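Local coordinates for E2A dna-binding protein (Human adenovirus 5, PDB 2WB0) that binds single-stranded DNA and, by forming multimers, unwinds the template without ATP during the elongation phase of viral strand-displacement replication, at residues E108-C111 with S115-I118. Numbering follows the deposited sequence.
Sequences ELKC and SIMI. With ZN (zinc ion), chain B.
M117 N donates a nearly straight hydrogen bond of 2.8 Å to L109 O, and the CA of I116 adds a weaker CA-H...O contact to the same oxygen. Two residues further along, C111 N bonds to S115 O at 3.0 Å, an oxygen that K110 CA also approaches. These two bonds flank the K110–I116 pair and form a single bridge; beyond it the two backbones draw apart, and a water accepts from L109 N and lies 2.8 Å from M117 O, to which it can donate.

M117 points toward 108-111 and lies along its backbone. Its CG packs 3.7 Å from C111 CB, and its SD rests 3.9 Å from L109 CB; the bend at chi3 (77°) then turns CE aside. A flexible, unbranched thioether suits this buried place, where it follows two residues at once. C111 binds zinc through its sulfur, most likely as thiolate, SG to zinc 2.3 Å. The bond from C111 N to S115 O probably helps to position the ligand; H113, C166 and C182 complete the site.

At the outer side, lysine's long chain lets K110 NZ reach both R101 O and E108 OE2, the latter in a 2.8 Å salt bridge on the anti side, somewhat out of the carboxylate plane. The extended E108 also crosses exposed I116 at about a right angle, E108 OE2 near I116 CG2. This hairpin-like turn carries zinc ligands C111 and H113 and leads into strand 118-124, with L109 and M117 packed on R164 of strand 158-165 and F186 of strand 185-186, and L109 reaching A192 of helix 189-206.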
ATOM      1  N   GLU A 108     -18.254  -2.099  11.766  1.00 18.76           N
ATOM      2  CA  GLU A 108     -18.499  -1.300  10.566  1.00 17.79           C
ATOM      3  C   GLU A 108     -17.215  -1.046   9.766  1.00 17.65           C
ATOM      4  O   GLU A 108     -16.237  -0.518  10.340  1.00 14.91           O
ATOM      5  CB  GLU A 108     -19.162   0.021  10.953  1.00 18.47           C
ATOM      6  CG  GLU A 108     -19.613   0.888   9.741  1.00 17.03           C
ATOM      7  CD  GLU A 108     -20.266   2.147  10.235  1.00 20.08           C
ATOM      8  OE1 GLU A 108     -21.346   1.984  10.836  1.00 19.32           O
ATOM      9  OE2 GLU A 108     -19.675   3.250  10.057  1.00 17.47           O
ATOM     10  N   LEU A 109     -17.230  -1.408   8.462  1.00 16.35           N
ATOM     11  CA  LEU A 109     -16.158  -0.970   7.528  1.00 16.98           C
ATOM     12  C   LEU A 109     -16.632   0.121   6.535  1.00 16.04           C
ATOM     13  O   LEU A 109     -17.798   0.149   6.193  1.00 17.11           O
ATOM     14  CB  LEU A 109     -15.572  -2.128   6.747  1.00 17.12           C
ATOM     15  CG  LEU A 109     -14.986  -3.191   7.672  1.00 19.78           C
ATOM     16  CD1 LEU A 109     -14.865  -4.409   6.883  1.00 20.20           C
ATOM     17  CD2 LEU A 109     -13.601  -2.679   8.243  1.00 18.81           C
ATOM     18  N   LYS A 110     -15.743   1.033   6.160  1.00 15.85           N
ATOM     19  CA  LYS A 110     -16.008   2.017   5.061  1.00 15.59           C
ATOM     20  C   LYS A 110     -15.020   1.738   3.916  1.00 14.56           C
ATOM     21  O   LYS A 110     -13.865   1.393   4.161  1.00 15.22           O
ATOM     22  CB  LYS A 110     -15.879   3.483   5.548  1.00 16.36           C
ATOM     23  CG  LYS A 110     -16.941   3.759   6.570  1.00 20.48           C
ATOM     24  CD  LYS A 110     -16.817   5.073   7.243  1.00 22.54           C
ATOM     25  CE  LYS A 110     -17.611   5.055   8.598  1.00 24.26           C
ATOM     26  NZ  LYS A 110     -17.137   4.395  10.007  1.00 18.77           N
ATOM     27  N   CYS A 111     -15.479   1.835   2.669  1.00 14.10           N
ATOM     28  CA  CYS A 111     -14.614   1.655   1.517  1.00 13.26           C
ATOM     29  C   CYS A 111     -13.938   2.936   1.106  1.00 15.26           C
ATOM     30  O   CYS A 111     -14.022   3.936   1.806  1.00 16.49           O
ATOM     31  CB  CYS A 111     -15.402   1.047   0.344  1.00 12.70           C
ATOM     32  SG  CYS A 111     -16.558   2.210  -0.387  1.00 16.02           S
ATOM     33  N   SER A 115     -17.975   5.539   2.177  1.00 16.77           N
ATOM     34  CA  SER A 115     -19.281   5.060   2.584  1.00 18.28           C
ATOM     35  C   SER A 115     -19.205   3.684   3.189  1.00 18.73           C
ATOM     36  O   SER A 115     -18.280   2.873   2.919  1.00 17.90           O
ATOM     37  CB  SER A 115     -20.258   5.030   1.396  1.00 18.06           C
ATOM     38  OG  SER A 115     -19.685   4.444   0.250  1.00 17.88           O
ATOM     39  N   ILE A 116     -20.136   3.440   4.082  1.00 18.78           N
ATOM     40  CA  ILE A 116     -20.141   2.213   4.728  1.00 18.30           C
ATOM     41  C   ILE A 116     -20.293   1.055   3.726  1.00 18.51           C
ATOM     42  O   ILE A 116     -21.001   1.207   2.705  1.00 19.02           O
ATOM     43  CB  ILE A 116     -21.163   2.128   5.918  1.00 19.95           C
ATOM     44  CG1 ILE A 116     -22.350   1.352   5.615  1.00 22.17           C
ATOM     45  CG2 ILE A 116     -21.367   3.296   6.879  1.00 21.73           C
ATOM     46  CD1 ILE A 116     -22.007   0.182   6.254  1.00 17.36           C
ATOM     47  N   MET A 117     -19.638  -0.074   4.030  1.00 15.94           N
ATOM     48  CA  MET A 117     -19.714  -1.286   3.226  1.00 17.90           C
ATOM     49  C   MET A 117     -20.878  -2.191   3.632  1.00 19.28           C
ATOM     50  O   MET A 117     -21.120  -2.392   4.805  1.00 20.18           O
ATOM     51  CB  MET A 117     -18.370  -2.081   3.246  1.00 15.82           C
ATOM     52  CG  MET A 117     -17.187  -1.214   2.647  1.00 16.61           C
ATOM     53  SD  MET A 117     -15.568  -2.111   2.798  1.00 17.37           S
ATOM     54  CE  MET A 117     -15.747  -3.305   1.435  1.00 16.87           C
ATOM     55  N   ILE A 118     -21.562  -2.730   2.612  1.00 20.55           N
ATOM     56  CA  ILE A 118     -22.769  -3.508   2.813  1.00 20.15           C
ATOM     57  C   ILE A 118     -22.467  -4.953   3.126  1.00 21.65           C
ATOM     58  O   ILE A 118     -21.591  -5.548   2.512  1.00 20.96           O
ATOM     59  CB  ILE A 118     -23.635  -3.399   1.547  1.00 20.57           C
ATOM     60  CG1 ILE A 118     -23.954  -1.926   1.228  1.00 20.14           C
ATOM     61  CG2 ILE A 118     -24.932  -4.304   1.672  1.00 20.90           C
ATOM     62  CD1 ILE A 118     -24.776  -1.272   2.282  1.00 20.65           C
TER
HETATM   63 ZN    ZN B 601     -16.388   1.900  -2.638  1.00 16.45          ZN
HETATM   64  O   HOH W   1     -19.655  -2.486   7.209  1.00 18.55           O